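Side-chain contacts in water-soluble chlorophyll protein (Brassicaceae, PDB 5HPZ), which binds chlorophyll in a water-soluble tetramer built on the Kunitz-inhibitor beta-trefoil fold and probably tunes the pigment's spectrum by deforming its ring: residues Trp97-Ser102 with Lys107-Ile112; Thr134-Leu137 with Gly142-Gly145. All blocks are in the same frame, centred on the assembly; numbering follows the deposited sequence.

Contact 1: residues Trp97-Ser102 with Lys107-Ile112; sequences WAVDVS and KEPAII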
loop_
_atom_site.group_PDB
_atom_site.type_symbol
_atom_site.label_atom_id
_atom_site.label_comp_id
_atom_site.label_asym_id
_atom_site.label_seq_id
_atom_site.Cartn_x
_atom_site.Cartn_y
_atom_site.Cartn_z
ATOM N N TRP A 97 17.473 15.703 -5.710
ATOM C CA TRP A 97 16.410 16.149 -6.591
ATOM C C TRP A 97 16.942 16.161 -7.974
ATOM O O TRP A 97 18.131 16.442 -8.197
ATOM C CB TRP A 97 15.933 17.561 -6.240
ATOM C CG TRP A 97 15.267 17.747 -4.892
ATOM C CD1 TRP A 97 15.366 16.972 -3.788
ATOM C CD2 TRP A 97 14.328 18.767 -4.574
ATOM N NE1 TRP A 97 14.590 17.492 -2.772
ATOM C CE2 TRP A 97 13.926 18.578 -3.244
ATOM C CE3 TRP A 97 13.810 19.841 -5.287
ATOM C CZ2 TRP A 97 12.994 19.416 -2.617
ATOM C CZ3 TRP A 97 12.915 20.652 -4.682
ATOM C CH2 TRP A 97 12.507 20.454 -3.379
ATOM N N ALA A 98 16.060 15.875 -8.923
ATOM C CA ALA A 98 16.417 15.856 -10.281
ATOM C C ALA A 98 15.155 15.974 -11.114
ATOM O O ALA A 98 14.080 15.667 -10.657
ATOM C CB ALA A 98 17.133 14.571 -10.566
ATOM N N VAL A 99 15.282 16.402 -12.347
ATOM C CA VAL A 99 14.147 16.524 -13.227
ATOM C C VAL A 99 14.035 15.222 -13.967
ATOM O O VAL A 99 15.026 14.763 -14.498
ATOM C CB VAL A 99 14.355 17.626 -14.290
ATOM C CG1 VAL A 99 13.287 17.578 -15.369
ATOM C CG2 VAL A 99 14.374 18.992 -13.643
ATOM N N ASP A 100 12.841 14.622 -14.025
ATOM C CA ASP A 100 12.629 13.332 -14.730
ATOM C C ASP A 100 13.104 13.521 -16.195
ATOM O O ASP A 100 12.550 14.343 -16.896
ATOM C CB ASP A 100 11.140 12.952 -14.668
ATOM C CG ASP A 100 10.795 11.601 -15.311
ATOM O OD1 ASP A 100 11.678 10.771 -15.668
ATOM O OD2 ASP A 100 9.567 11.390 -15.457
ATOM N N VAL A 101 14.136 12.781 -16.630
ATOM C CA VAL A 101 14.494 12.746 -18.061
ATOM C C VAL A 101 14.353 11.348 -18.677
ATOM O O VAL A 101 14.904 11.071 -19.725
ATOM C CB VAL A 101 15.898 13.322 -18.312
ATOM C CG1 VAL A 101 15.971 14.779 -17.850
ATOM C CG2 VAL A 101 16.962 12.443 -17.635
ATOM N N SER A 102 13.558 10.497 -18.050
ATOM C CA SER A 102 13.313 9.161 -18.535
ATOM C C SER A 102 12.491 9.191 -19.796
ATOM O O SER A 102 11.889 10.209 -20.143
ATOM C CB SER A 102 12.585 8.335 -17.460
ATOM O OG SER A 102 11.216 8.707 -17.390
ATOM N N LYS A 107 5.386 16.025 -20.523
ATOM C CA LYS A 107 5.752 17.278 -21.170
ATOM C C LYS A 107 6.190 18.292 -20.137
ATOM O O LYS A 107 7.116 19.041 -20.377
ATOM C CB LYS A 107 4.597 17.861 -22.009
ATOM C CG LYS A 107 4.524 17.357 -23.440
ATOM N N GLU A 108 5.526 18.324 -18.981
ATOM C CA GLU A 108 6.020 19.081 -17.807
ATOM C C GLU A 108 6.602 18.038 -16.857
ATOM O O GLU A 108 5.869 17.364 -16.174
ATOM C CB GLU A 108 4.851 19.827 -17.129
ATOM C CG GLU A 108 4.258 20.970 -17.965
ATOM C CD GLU A 108 3.255 21.819 -17.185
ATOM O OE1 GLU A 108 2.388 21.249 -16.488
ATOM O OE2 GLU A 108 3.307 23.051 -17.277
ATOM N N PRO A 109 7.911 17.854 -16.848
ATOM C CA PRO A 109 8.313 16.607 -16.232
ATOM C C PRO A 109 8.324 16.683 -14.719
ATOM O O PRO A 109 8.615 17.745 -14.107
ATOM C CB PRO A 109 9.725 16.409 -16.777
ATOM C CG PRO A 109 10.224 17.801 -16.989
ATOM C CD PRO A 109 9.037 18.554 -17.495
ATOM N N ALA A 110 8.070 15.554 -14.108
ATOM C CA ALA A 110 8.036 15.517 -12.668
ATOM C C ALA A 110 9.448 15.813 -12.111
ATOM O O ALA A 110 10.437 15.513 -12.733
ATOM C CB ALA A 110 7.567 14.177 -12.223
ATOM N N ILE A 111 9.519 16.393 -10.924
ATOM C CA ILE A 111 10.767 16.440 -10.187
ATOM C C ILE A 111 10.832 15.139 -9.363
ATOM O O ILE A 111 9.906 14.814 -8.607
ATOM C CB ILE A 111 10.824 17.635 -9.213
ATOM C CG1 ILE A 111 10.487 18.960 -9.915
ATOM C CG2 ILE A 111 12.234 17.755 -8.591
ATOM C CD1 ILE A 111 11.384 19.297 -11.078
ATOM N N ILE A 112 11.899 14.385 -9.543
ATOM C CA ILE A 112 12.022 13.106 -8.871
ATOM C C ILE A 112 13.186 13.122 -7.885
ATOM O O ILE A 112 13.874 14.132 -7.720
ATOM C CB ILE A 112 12.187 11.995 -9.875
ATOM C CG1 ILE A 112 13.327 12.344 -10.822
ATOM C CG2 ILE A 112 10.896 11.800 -10.640
ATOM C CD1 ILE A 112 13.987 11.186 -11.514
HETATM O O HOH W 1 7.646 13.167 -15.611
#
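The indole of Trp97 meets Ile111 obliquely: its CE3 lies 4.2 Å from Ile111 CG2, while the ring of Phe82 lies against the indole, the planes at about 45°. The other flat group, the Asp100 carboxylate, works through its oxygens. OD1 takes two donors from Ser102, the backbone N from above the carboxylate plane, which makes an Asx turn, and OG at 2.7 Å on the syn lone pair. OD2 accepts a hydrogen bond from water 1, which itself accepts one from Ala110 N, so one water ties the carboxylate to the backbone just ahead of strand 111-113. With CG anti to the backbone N (chi1 -177°), the carboxylate can meet both the turn and the water. Replacing Asp100 by an alanine is likely to leave Ser102 N without its acceptor, cost Ser102 OG one partner and leave water 1 held on one side by Ala110 N. Between the backbones, Ala98 and Ile112 form an antiparallel hydrogen-bonded pair, Ile112 N to Ala98 O being 2.8 Å, and Asp100 N gives a straight bond (168°) to Ala110 O just past the strand. Val99 and Ile111, the non-hydrogen-bonded pair, put their side chains on the opposite face from Ala98 and Ile112. There Val99 CG2 meets Ile111 CD1, and CG1 presses on Pro109 CG at a tight 3.5 Å. This is a short beta hairpin of the trefoil: strand 155-160 lies along 107-112, with backbone hydrogen bonds between Pro109 and Ala159 and between Ile111 and Leu157, while Ile45 of strand 44-47 touches both Trp97 and Ile111.

Contact 2: residues Thr134-Leu137 with Gly142-Gly145; sequences TYKL and GTVG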
loop_
_atom_site.group_PDB
_atom_site.type_symbol
_atom_site.label_atom_id
_atom_site.label_comp_id
_atom_site.label_asym_id
_atom_site.label_seq_id
_atom_site.Cartn_x
_atom_site.Cartn_y
_atom_site.Cartn_z
ATOM N N THR A 134 11.045 35.072 0.374
ATOM C CA THR A 134 10.359 34.234 -0.605
ATOM C C THR A 134 11.187 33.957 -1.866
ATOM O O THR A 134 11.730 34.860 -2.462
ATOM C CB THR A 134 9.065 34.892 -1.050
ATOM O OG1 THR A 134 8.319 35.205 0.121
ATOM C CG2 THR A 134 8.249 33.978 -1.943
ATOM N N TYR A 135 11.251 32.692 -2.284
ATOM C CA TYR A 135 12.083 32.345 -3.420
ATOM C C TYR A 135 11.362 31.423 -4.367
ATOM O O TYR A 135 10.231 30.943 -4.095
ATOM C CB TYR A 135 13.374 31.708 -2.937
ATOM C CG TYR A 135 14.207 32.621 -2.059
ATOM C CD1 TYR A 135 14.024 32.646 -0.682
ATOM C CD2 TYR A 135 15.130 33.481 -2.600
ATOM C CE1 TYR A 135 14.778 33.480 0.131
ATOM C CE2 TYR A 135 15.897 34.336 -1.800
ATOM C CZ TYR A 135 15.704 34.332 -0.444
ATOM O OH TYR A 135 16.455 35.144 0.362
ATOM N N LYS A 136 11.993 31.203 -5.505
ATOM C CA LYS A 136 11.568 30.159 -6.410
ATOM C C LYS A 136 12.803 29.385 -6.761
ATOM O O LYS A 136 13.916 29.851 -6.482
ATOM C CB LYS A 136 10.913 30.708 -7.671
ATOM C CG LYS A 136 11.849 31.548 -8.495
ATOM C CD LYS A 136 11.190 32.101 -9.750
ATOM C CE LYS A 136 12.133 33.112 -10.360
ATOM N NZ LYS A 136 11.647 33.596 -11.668
ATOM N N LEU A 137 12.577 28.182 -7.287
ATOM C CA LEU A 137 13.636 27.278 -7.760
ATOM C C LEU A 137 13.517 27.073 -9.229
ATOM O O LEU A 137 12.405 26.919 -9.734
ATOM C CB LEU A 137 13.491 25.949 -7.093
ATOM C CG LEU A 137 13.387 25.958 -5.569
ATOM C CD1 LEU A 137 12.958 24.565 -5.150
ATOM C CD2 LEU A 137 14.735 26.332 -5.000
ATOM N N GLY A 142 13.024 24.346 -16.806
ATOM C CA GLY A 142 11.904 25.180 -16.400
ATOM C C GLY A 142 11.946 25.450 -14.924
ATOM O O GLY A 142 12.763 24.913 -14.192
ATOM N N THR A 143 11.012 26.262 -14.477
ATOM C CA THR A 143 10.882 26.629 -13.118
ATOM C C THR A 143 10.157 25.528 -12.402
ATOM O O THR A 143 9.307 24.837 -12.988
ATOM C CB THR A 143 10.064 27.913 -13.047
ATOM O OG1 THR A 143 10.785 28.885 -13.774
ATOM C CG2 THR A 143 9.880 28.395 -11.620
ATOM N N VAL A 144 10.487 25.332 -11.133
ATOM C CA VAL A 144 9.772 24.340 -10.397
ATOM C C VAL A 144 8.337 24.892 -10.129
ATOM O O VAL A 144 8.162 25.968 -9.517
ATOM C CB VAL A 144 10.516 23.990 -9.094
ATOM C CG1 VAL A 144 9.650 23.130 -8.204
ATOM C CG2 VAL A 144 11.833 23.300 -9.440
ATOM N N GLY A 145 7.330 24.184 -10.593
ATOM C CA GLY A 145 5.947 24.494 -10.180
ATOM C C GLY A 145 5.235 23.285 -9.612
ATOM O O GLY A 145 5.870 22.269 -9.327
HETATM O O HOH W 2 9.865 27.250 -7.614
#
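Leu137 and Val144 carry both the polar and the apolar side of this contact. The one direct hydrogen bond across the two segments runs from Val144 N to Leu137 O at 2.9 Å, with an almost straight N-H...O angle of 172° and the donor tilted out of the carbonyl plane. The directions of 135-137 and 142-145 differ by 116°, well short of antiparallel.

Water supplies the second polar link. Water 2 accepts from Leu137 N and is placed to donate to Val144 O, each at 2.9 Å, bridging the two backbones where the strands have spread too far for a direct bond.

The apolar contacts are few. Val144 holds CG2 anti to its own carbonyl carbon and beside the backbone N, with CG1 anti to that N (chi1 170°); this sets CG2 against Leu137 CB, 3.9 Å away. The methyl of Thr143, CG2, lies 4.4 Å from Lys136 CD, a loose contact.

Methyl carbons also crowd in on the carbonyl: Thr143 CG2 stands 3.5 Å from Leu137 O, and Val144 CG2 lies near the same oxygen.

Each strand has further backbone partners. Lys136 pairs with Glu127 of strand 124-128, Thr143 and Gly145 with Thr160 and Ile158 of strand 155-160, and Val144 also with Leu167.

Chemically, then, Leu137 O has one direct N-H and is flanked by methyl carbons of Thr143 and Val144, while water 2 lies between the remaining N and O of the pair. The two arms of this hairpin, inner strands of the four-stranded antiparallel sheet of the beta-trefoil, spread apart here, yet water 2 still links the main-chain groups of Leu137 and Val144.

Overall arrangement
Contacts 1 and 2 follow each other along the chain, the hairpin of 97-102 and 107-112 closing before that of 134-137 and 142-145 opens, and their centres stand 14 Å apart. They nevertheless touch: Trp97 CZ3 packs 3.9 Å from Leu137 CD1, so the indole of contact 1 reaches the leucine of contact 2. Strand 155-160 joins them too, pairing its backbone with both 107-112 and 142-145. Contact 2 lies nearer the centre of the chain, about 9 Å from it against about 12 Å for contact 1. The side chain of Trp97 is about 11 Å from a bound 13'2-hydroxyl-chlorophyll a, which puts it near the pigment without direct contact.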